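Local coordinates for succinyl-CoA ligase (ADP-forming) subunit alpha (Methanosaeta concilii, PDB 6HXI), which belongs to the CoA-ligase family, carries a citrate synthase-like C-terminal domain and has coenzyme A bound in its model, at residues 428-433 and 589-594; 254-259 and 306-311; 32-37 and 334-339. One frame throughout, in Å; residues are numbered along the deposited sequence.

Interaction 1 (428-433 and 589-594); sequences ASCAGK and LDQKRL
The ammonium of Lys592 grips two backbone carbonyls at the end of helix 420-430. Its NZ donates to Lys433 O over 2.7 Å, tilted 34° from the carbonyl plane. A weak second bond runs from NZ to Ser429 O, 3.4 Å away. The lysine chain is extended as far as CE and turns only at its last torsion (chi4 -53°), which brings NZ within reach of both oxygens.

Gly432, at positive phi, is the C-prime residue of the Schellman motif that ends the helix: Lys433 N bonds to Ala428 O and Gly432 N to Ser429 O.

Ser429 lies alongside the lysine stem, with OG 3.5 Å from both Lys592 CG and CE. This hydroxyl is hydrogen-bonded to Ile588 O. Cys430 SG lies 3.9 Å from Gln591 OE1, a plain contact. That oxygen bonds to Ser596 OG, and Gln591 NE2 reaches Ile356 O of the second subunit.

Two lysine bonds to carbonyls at the helix end, one of them weak, supply the polar part; the other touches are van der Waals. A positive charge at a helix C-terminus is probably favoured by the helix dipole, and may help to hold the Schellman turn.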
loop_
_atom_site.group_PDB
_atom_site.type_symbol
_atom_site.label_atom_id
_atom_site.label_comp_id
_atom_site.label_asym_id
_atom_site.label_seq_id
_atom_site.Cartn_x
_atom_site.Cartn_y
_atom_site.Cartn_z
ATOM N N ALA B 428 9.695 -7.683 1.044
ATOM C CA ALA B 428 8.323 -8.113 1.405
ATOM C C ALA B 428 8.102 -9.577 0.956
ATOM O O ALA B 428 7.507 -10.346 1.713
ATOM C CB ALA B 428 7.266 -7.188 0.714
ATOM N N SER B 429 8.536 -9.930 -0.287
ATOM C CA SER B 429 8.413 -11.311 -0.815
ATOM C C SER B 429 9.210 -12.287 0.070
ATOM O O SER B 429 8.717 -13.343 0.399
ATOM C CB SER B 429 8.874 -11.401 -2.271
ATOM O OG SER B 429 8.426 -12.604 -2.881
ATOM N N CYS B 430 10.401 -11.902 0.490
ATOM C CA CYS B 430 11.255 -12.701 1.381
ATOM C C CYS B 430 10.612 -12.831 2.790
ATOM O O CYS B 430 10.872 -13.802 3.489
ATOM C CB CYS B 430 12.661 -12.107 1.467
ATOM S SG CYS B 430 13.627 -12.284 -0.050
ATOM N N ALA B 431 9.743 -11.878 3.167
ATOM C CA ALA B 431 9.015 -11.915 4.430
ATOM C C ALA B 431 7.744 -12.784 4.294
ATOM O O ALA B 431 6.911 -12.802 5.213
ATOM C CB ALA B 431 8.669 -10.507 4.877
ATOM N N GLY B 432 7.616 -13.478 3.165
ATOM C CA GLY B 432 6.515 -14.385 2.860
ATOM C C GLY B 432 5.229 -13.699 2.555
ATOM O O GLY B 432 4.175 -14.295 2.712
ATOM N N LYS B 433 5.283 -12.453 2.107
ATOM C CA LYS B 433 4.039 -11.742 1.771
ATOM C C LYS B 433 3.488 -12.162 0.397
ATOM O O LYS B 433 4.255 -12.565 -0.462
ATOM C CB LYS B 433 4.225 -10.222 1.861
ATOM C CG LYS B 433 4.476 -9.721 3.316
ATOM C CD LYS B 433 3.511 -10.198 4.332
ATOM C CE LYS B 433 2.043 -9.848 4.122
ATOM N NZ LYS B 433 1.805 -8.415 4.164
ATOM N N LEU B 589 7.999 -12.919 -7.671
ATOM C CA LEU B 589 7.805 -14.304 -8.114
ATOM C C LEU B 589 9.121 -15.072 -8.129
ATOM O O LEU B 589 9.143 -16.251 -7.786
ATOM C CB LEU B 589 7.158 -14.339 -9.521
ATOM C CG LEU B 589 5.695 -13.857 -9.629
ATOM C CD1 LEU B 589 5.316 -13.624 -11.082
ATOM C CD2 LEU B 589 4.713 -14.835 -8.994
ATOM N N ASP B 590 10.207 -14.389 -8.523
ATOM C CA ASP B 590 11.558 -14.924 -8.572
ATOM C C ASP B 590 11.986 -15.365 -7.173
ATOM O O ASP B 590 12.475 -16.476 -7.026
ATOM C CB ASP B 590 12.530 -13.900 -9.176
ATOM C CG ASP B 590 13.920 -14.438 -9.543
ATOM O OD1 ASP B 590 14.036 -15.634 -9.840
ATOM O OD2 ASP B 590 14.881 -13.638 -9.586
ATOM N N GLN B 591 11.762 -14.522 -6.137
ATOM C CA GLN B 591 12.103 -14.863 -4.749
ATOM C C GLN B 591 11.226 -16.031 -4.256
ATOM O O GLN B 591 11.703 -16.902 -3.546
ATOM C CB GLN B 591 11.999 -13.612 -3.831
ATOM C CG GLN B 591 12.908 -12.409 -4.251
ATOM C CD GLN B 591 14.352 -12.816 -4.384
ATOM O OE1 GLN B 591 14.887 -13.472 -3.501
ATOM N NE2 GLN B 591 14.994 -12.553 -5.518
ATOM N N LYS B 592 9.959 -16.093 -4.693
ATOM C CA LYS B 592 9.081 -17.185 -4.356
ATOM C C LYS B 592 9.594 -18.501 -4.977
ATOM O O LYS B 592 9.753 -19.460 -4.225
ATOM C CB LYS B 592 7.616 -16.819 -4.682
ATOM C CG LYS B 592 7.143 -15.776 -3.606
ATOM C CD LYS B 592 5.678 -15.453 -3.539
ATOM C CE LYS B 592 5.378 -14.361 -2.505
ATOM N NZ LYS B 592 5.925 -14.632 -1.100
ATOM N N ARG B 593 10.000 -18.507 -6.277
ATOM C CA ARG B 593 10.582 -19.690 -6.938
ATOM C C ARG B 593 11.863 -20.167 -6.252
ATOM O O ARG B 593 12.062 -21.363 -6.081
ATOM C CB ARG B 593 10.829 -19.436 -8.443
ATOM C CG ARG B 593 9.510 -19.305 -9.272
ATOM C CD ARG B 593 9.799 -19.250 -10.798
ATOM N NE ARG B 593 10.743 -18.194 -11.174
ATOM C CZ ARG B 593 10.409 -16.980 -11.612
ATOM N NH1 ARG B 593 11.340 -16.084 -11.861
ATOM N NH2 ARG B 593 9.144 -16.656 -11.793
ATOM N N LEU B 594 12.740 -19.240 -5.885
ATOM C CA LEU B 594 13.999 -19.524 -5.212
ATOM C C LEU B 594 13.838 -20.007 -3.747
ATOM O O LEU B 594 14.794 -20.546 -3.204
ATOM C CB LEU B 594 14.908 -18.248 -5.210
ATOM C CG LEU B 594 15.375 -17.712 -6.558
ATOM C CD1 LEU B 594 15.921 -16.285 -6.423
ATOM C CD2 LEU B 594 16.380 -18.655 -7.212
#

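Interaction 2 (254-259 and 306-311); sequences PLVAWV and DDYGEM
Val256 lies over one face of the Tyr308 ring, while Trp258 meets the same ring at its edge. The two residues are on strand 255-260, and the tyrosine stands in the first turn of helix 308-322. Val256 CG1 is 4.2 Å from the ring centroid and 21° off the normal, a CH-pi contact. The methyl is displaced toward the hydroxyl end, and its nearest ring atom is Tyr308 CZ, 4.0 Å away. Trp258 CB lies in the ring plane, 3.7 Å from both Tyr308 CD2 and CE2. The indole itself leads away, so the rings of Trp258 and Tyr308 do not stack.

A chi1 of -166° sets the Tyr308 ring opposite the backbone nitrogen and sends it from the helix over the strand. Its hydroxyl makes a weak hydrogen bond with Cys230 O on the neighbouring strand 227-233. Val256 O is 3.9 Å from Tyr308 OH and is not bonded to it.

One turn further along the helix, Met311 comes against the same valine methyl. Met311 CG is 3.8 Å from Val256 CG1, which is therefore held between the methionine stem and the aromatic face. Bends at chi2 and chi3 carry the rest of Met311 away from the strand, and it also touches Tyr300.

Strand 255-260 is the outermost of its sheet within the chain and runs parallel to 227-233. Helix 308-322 packs on it through Val256 and Trp258, whereas Ala257 turns from that helix to Phe294 of helix 287-297. This is helix-on-sheet packing in the alpha/beta part of the protein. With no hydrogen bond between the two segments, side-chain shape and the CH-pi contact set how the helix sits on the strand.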
loop_
_atom_site.group_PDB
_atom_site.type_symbol
_atom_site.label_atom_id
_atom_site.label_comp_id
_atom_site.label_asym_id
_atom_site.label_seq_id
_atom_site.Cartn_x
_atom_site.Cartn_y
_atom_site.Cartn_z
ATOM N N PRO B 254 -70.972 -25.740 4.073
ATOM C CA PRO B 254 -71.238 -25.512 2.638
ATOM C C PRO B 254 -69.942 -25.341 1.843
ATOM O O PRO B 254 -69.045 -24.620 2.270
ATOM C CB PRO B 254 -72.155 -24.285 2.626
ATOM C CG PRO B 254 -71.887 -23.593 3.901
ATOM C CD PRO B 254 -71.472 -24.620 4.903
ATOM N N LEU B 255 -69.819 -26.088 0.730
ATOM C CA LEU B 255 -68.649 -26.123 -0.144
ATOM C C LEU B 255 -68.912 -25.555 -1.546
ATOM O O LEU B 255 -69.730 -26.108 -2.284
ATOM C CB LEU B 255 -68.126 -27.574 -0.251
ATOM C CG LEU B 255 -66.778 -27.752 -0.972
ATOM C CD1 LEU B 255 -65.766 -28.387 -0.072
ATOM C CD2 LEU B 255 -66.936 -28.558 -2.246
ATOM N N VAL B 256 -68.186 -24.481 -1.923
ATOM C CA VAL B 256 -68.249 -23.876 -3.264
ATOM C C VAL B 256 -67.186 -24.607 -4.070
ATOM O O VAL B 256 -66.069 -24.784 -3.586
ATOM C CB VAL B 256 -68.029 -22.336 -3.274
ATOM C CG1 VAL B 256 -68.079 -21.781 -4.694
ATOM C CG2 VAL B 256 -69.051 -21.619 -2.388
ATOM N N ALA B 257 -67.525 -25.072 -5.273
ATOM C CA ALA B 257 -66.557 -25.813 -6.074
ATOM C C ALA B 257 -66.603 -25.498 -7.559
ATOM O O ALA B 257 -67.675 -25.413 -8.143
ATOM C CB ALA B 257 -66.751 -27.301 -5.859
ATOM N N TRP B 258 -65.421 -25.355 -8.175
ATOM C CA TRP B 258 -65.298 -25.151 -9.613
ATOM C C TRP B 258 -64.061 -25.851 -10.152
ATOM O O TRP B 258 -62.989 -25.746 -9.560
ATOM C CB TRP B 258 -65.352 -23.668 -10.032
ATOM C CG TRP B 258 -65.255 -23.495 -11.526
ATOM C CD1 TRP B 258 -64.170 -23.061 -12.236
ATOM C CD2 TRP B 258 -66.235 -23.895 -12.497
ATOM N NE1 TRP B 258 -64.430 -23.121 -13.584
ATOM C CE2 TRP B 258 -65.689 -23.630 -13.774
ATOM C CE3 TRP B 258 -67.526 -24.437 -12.412
ATOM C CZ2 TRP B 258 -66.398 -23.878 -14.956
ATOM C CZ3 TRP B 258 -68.224 -24.693 -13.581
ATOM C CH2 TRP B 258 -67.667 -24.405 -14.835
ATOM N N VAL B 259 -64.224 -26.580 -11.269
ATOM C CA VAL B 259 -63.145 -27.300 -11.939
ATOM C C VAL B 259 -62.906 -26.638 -13.310
ATOM O O VAL B 259 -63.812 -26.570 -14.144
ATOM C CB VAL B 259 -63.413 -28.832 -12.034
ATOM C CG1 VAL B 259 -62.272 -29.543 -12.751
ATOM C CG2 VAL B 259 -63.634 -29.442 -10.649
ATOM N N ASP B 306 -66.486 -17.079 -14.129
ATOM C CA ASP B 306 -67.016 -15.717 -14.023
ATOM C C ASP B 306 -67.972 -15.529 -12.836
ATOM O O ASP B 306 -67.896 -14.494 -12.151
ATOM C CB ASP B 306 -67.700 -15.310 -15.330
ATOM C CG ASP B 306 -66.702 -14.992 -16.422
ATOM O OD1 ASP B 306 -66.068 -15.935 -16.938
ATOM O OD2 ASP B 306 -66.524 -13.798 -16.731
ATOM N N ASP B 307 -68.847 -16.532 -12.574
ATOM C CA ASP B 307 -69.749 -16.431 -11.434
ATOM C C ASP B 307 -69.248 -17.221 -10.175
ATOM O O ASP B 307 -70.081 -17.642 -9.382
ATOM C CB ASP B 307 -71.213 -16.766 -11.809
ATOM C CG ASP B 307 -71.451 -18.046 -12.579
ATOM O OD1 ASP B 307 -70.826 -18.222 -13.651
ATOM O OD2 ASP B 307 -72.351 -18.817 -12.177
ATOM N N TYR B 308 -67.896 -17.345 -9.946
ATOM C CA TYR B 308 -67.346 -17.992 -8.730
ATOM C C TYR B 308 -67.659 -17.123 -7.494
ATOM O O TYR B 308 -68.263 -17.615 -6.540
ATOM C CB TYR B 308 -65.815 -18.267 -8.834
ATOM C CG TYR B 308 -65.288 -19.222 -7.780
ATOM C CD1 TYR B 308 -64.885 -18.762 -6.527
ATOM C CD2 TYR B 308 -65.220 -20.591 -8.021
ATOM C CE1 TYR B 308 -64.419 -19.637 -5.547
ATOM C CE2 TYR B 308 -64.746 -21.478 -7.051
ATOM C CZ TYR B 308 -64.344 -20.994 -5.818
ATOM O OH TYR B 308 -63.882 -21.869 -4.870
ATOM N N GLY B 309 -67.253 -15.851 -7.533
ATOM C CA GLY B 309 -67.473 -14.888 -6.456
ATOM C C GLY B 309 -68.934 -14.738 -6.101
ATOM O O GLY B 309 -69.280 -14.634 -4.921
ATOM N N GLU B 310 -69.806 -14.766 -7.111
ATOM C CA GLU B 310 -71.240 -14.662 -6.856
ATOM C C GLU B 310 -71.738 -15.853 -6.013
ATOM O O GLU B 310 -72.458 -15.643 -5.037
ATOM C CB GLU B 310 -72.036 -14.442 -8.149
ATOM C CG GLU B 310 -73.548 -14.290 -7.952
ATOM C CD GLU B 310 -74.051 -13.441 -6.789
ATOM O OE1 GLU B 310 -75.034 -13.870 -6.139
ATOM O OE2 GLU B 310 -73.475 -12.357 -6.525
ATOM N N MET B 311 -71.281 -17.082 -6.333
ATOM C CA MET B 311 -71.617 -18.286 -5.566
ATOM C C MET B 311 -71.075 -18.140 -4.119
ATOM O O MET B 311 -71.777 -18.474 -3.162
ATOM C CB MET B 311 -71.063 -19.538 -6.265
ATOM C CG MET B 311 -71.618 -20.838 -5.731
ATOM S SD MET B 311 -73.428 -20.956 -5.717
ATOM C CE MET B 311 -73.786 -20.932 -7.485
#

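Interaction 3 (32-37 and 334-339); sequences DYVCKR and PRIPTD
Apolar packing carries this contact, with Tyr33 and Val34 of helix 22-34 meeting Pro334 and Ile336. It ties the C-terminal end of this helix, which follows strand 15-18 of the seven-stranded sheet, to the extended segment leading to strand 338-339. Val34 CB is 3.7 Å from Pro334 CB, and the two side chains cross at about a right angle. Ile336 fits against both helix residues: CG1 lies 3.6 Å from Tyr33 CD2 and 3.8 Å from Val34 CG1. With CG1 anti to the carbonyl carbon (chi1 -74°), the longer branch of Ile336 reaches toward the helix. The Tyr33 ring also meets Trp58 edge-to-face.

Two backbone oxygens approach without bonding. Val34 O lies 3.3 Å from Pro334 CG, and Arg335 O is 4.1 Å from Tyr33 CE2, at the ring edge.

The helix ends in a Schellman motif, with Lys36 at positive phi, Arg37 N bonded to Asp32 O and Lys36 N bonded to Tyr33 O.

At the other end of 334-339, Thr338 and Asp339 pair in parallel with a strand of the third subunit. The two segments are thus joined by apolar packing, without a directional bond, and Ile336 faces both helix 22-34 and the third subunit's Arg350.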
loop_
_atom_site.group_PDB
_atom_site.type_symbol
_atom_site.label_atom_id
_atom_site.label_comp_id
_atom_site.label_asym_id
_atom_site.label_seq_id
_atom_site.Cartn_x
_atom_site.Cartn_y
_atom_site.Cartn_z
ATOM N N ASP B 32 -45.922 -10.404 8.608
ATOM C CA ASP B 32 -45.865 -10.517 10.055
ATOM C C ASP B 32 -46.018 -9.129 10.676
ATOM O O ASP B 32 -46.810 -8.961 11.593
ATOM C CB ASP B 32 -44.532 -11.154 10.496
ATOM C CG ASP B 32 -44.222 -12.510 9.900
ATOM O OD1 ASP B 32 -45.184 -13.255 9.565
ATOM O OD2 ASP B 32 -43.026 -12.840 9.779
ATOM N N TYR B 33 -45.318 -8.126 10.120
ATOM C CA TYR B 33 -45.412 -6.750 10.577
ATOM C C TYR B 33 -46.866 -6.167 10.466
ATOM O O TYR B 33 -47.381 -5.670 11.470
ATOM C CB TYR B 33 -44.389 -5.862 9.851
ATOM C CG TYR B 33 -44.377 -4.454 10.380
ATOM C CD1 TYR B 33 -43.721 -4.142 11.565
ATOM C CD2 TYR B 33 -45.043 -3.433 9.710
ATOM C CE1 TYR B 33 -43.746 -2.843 12.085
ATOM C CE2 TYR B 33 -45.066 -2.134 10.209
ATOM C CZ TYR B 33 -44.423 -1.846 11.402
ATOM O OH TYR B 33 -44.437 -0.568 11.886
ATOM N N VAL B 34 -47.499 -6.235 9.263
ATOM C CA VAL B 34 -48.849 -5.708 9.020
ATOM C C VAL B 34 -49.936 -6.480 9.805
ATOM O O VAL B 34 -50.992 -5.921 10.053
ATOM C CB VAL B 34 -49.231 -5.551 7.521
ATOM C CG1 VAL B 34 -48.358 -4.514 6.822
ATOM C CG2 VAL B 34 -49.224 -6.882 6.776
ATOM N N CYS B 35 -49.655 -7.734 10.224
ATOM C CA CYS B 35 -50.553 -8.570 11.029
ATOM C C CYS B 35 -50.419 -8.296 12.512
ATOM O O CYS B 35 -51.155 -8.879 13.315
ATOM C CB CYS B 35 -50.325 -10.045 10.721
ATOM S SG CYS B 35 -50.843 -10.517 9.061
ATOM N N LYS B 36 -49.451 -7.429 12.873
ATOM C CA LYS B 36 -49.145 -7.010 14.242
ATOM C C LYS B 36 -48.605 -8.171 15.077
ATOM O O LYS B 36 -48.828 -8.210 16.288
ATOM C CB LYS B 36 -50.356 -6.301 14.918
ATOM C CG LYS B 36 -50.878 -5.091 14.151
ATOM C CD LYS B 36 -51.785 -4.224 15.018
ATOM C CE LYS B 36 -51.472 -2.746 14.882
ATOM N NZ LYS B 36 -50.120 -2.385 15.414
ATOM N N ARG B 37 -47.889 -9.114 14.431
ATOM C CA ARG B 37 -47.282 -10.267 15.089
ATOM C C ARG B 37 -46.240 -9.812 16.093
ATOM O O ARG B 37 -45.568 -8.794 15.876
ATOM C CB ARG B 37 -46.621 -11.219 14.071
ATOM C CG ARG B 37 -47.583 -12.183 13.381
ATOM C CD ARG B 37 -46.858 -13.275 12.595
ATOM N NE ARG B 37 -45.845 -13.956 13.407
ATOM C CZ ARG B 37 -45.630 -15.267 13.416
ATOM N NH1 ARG B 37 -46.356 -16.072 12.646
ATOM N NH2 ARG B 37 -44.704 -15.785 14.210
ATOM N N PRO B 334 -53.256 -1.392 8.043
ATOM C CA PRO B 334 -51.808 -1.258 8.284
ATOM C C PRO B 334 -51.037 -0.499 7.186
ATOM O O PRO B 334 -51.559 -0.296 6.077
ATOM C CB PRO B 334 -51.336 -2.708 8.456
ATOM C CG PRO B 334 -52.580 -3.568 8.391
ATOM C CD PRO B 334 -53.613 -2.778 7.689
ATOM N N ARG B 335 -49.796 -0.050 7.509
ATOM C CA ARG B 335 -48.999 0.736 6.570
ATOM C C ARG B 335 -47.494 0.496 6.673
ATOM O O ARG B 335 -46.912 0.561 7.765
ATOM C CB ARG B 335 -49.329 2.224 6.745
ATOM C CG ARG B 335 -49.011 3.103 5.539
ATOM C CD ARG B 335 -49.923 4.328 5.477
ATOM N NE ARG B 335 -49.669 5.305 6.543
ATOM C CZ ARG B 335 -50.485 5.531 7.571
ATOM N NH1 ARG B 335 -51.616 4.848 7.693
ATOM N NH2 ARG B 335 -50.175 6.443 8.482
ATOM N N ILE B 336 -46.872 0.214 5.519
ATOM C CA ILE B 336 -45.428 0.003 5.368
ATOM C C ILE B 336 -44.934 1.002 4.292
ATOM O O ILE B 336 -45.574 1.128 3.236
ATOM C CB ILE B 336 -45.042 -1.483 5.024
ATOM C CG1 ILE B 336 -45.191 -2.411 6.250
ATOM C CG2 ILE B 336 -43.608 -1.606 4.433
ATOM C CD1 ILE B 336 -44.635 -3.891 6.078
ATOM N N PRO B 337 -43.812 1.713 4.520
ATOM C CA PRO B 337 -43.314 2.635 3.483
ATOM C C PRO B 337 -42.884 1.896 2.229
ATOM O O PRO B 337 -42.555 0.706 2.276
ATOM C CB PRO B 337 -42.106 3.310 4.140
ATOM C CG PRO B 337 -42.176 2.991 5.574
ATOM C CD PRO B 337 -42.923 1.701 5.702
ATOM N N THR B 338 -42.909 2.597 1.095
ATOM C CA THR B 338 -42.504 2.057 -0.203
ATOM C C THR B 338 -41.017 1.765 -0.132
ATOM O O THR B 338 -40.288 2.510 0.511
ATOM C CB THR B 338 -42.799 3.091 -1.301
ATOM O OG1 THR B 338 -44.197 3.341 -1.301
ATOM C CG2 THR B 338 -42.352 2.644 -2.697
ATOM N N ASP B 339 -40.574 0.675 -0.777
ATOM C CA ASP B 339 -39.171 0.343 -0.863
ATOM C C ASP B 339 -38.525 1.401 -1.751
ATOM O O ASP B 339 -39.131 1.857 -2.724
ATOM C CB ASP B 339 -38.983 -1.066 -1.437
ATOM C CG ASP B 339 -39.337 -2.166 -0.456
ATOM O OD1 ASP B 339 -38.948 -2.054 0.717
ATOM O OD2 ASP B 339 -39.981 -3.160 -0.875
#

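Interactions 1 and 2 are buried, whereas interaction 3 is a surface contact. Interaction 1 lies in the citrate synthase-like region, on the opposite side of the chain's centre from the other two. Its centre is about 78 Å from that of interaction 2. In interaction 1 a lysine of one helix bonds to carbonyls at the end of another, close to other subunits. Interaction 2 joins the outermost strand of a sheet within this chain to a helix by apolar and aromatic packing. Interaction 3 is apolar too, but sets a helix end against an extended segment. The chain runs from helix 308-322 of interaction 2 to strand 338-339 of interaction 3. Interactions 1 and 3 both touch the third subunit.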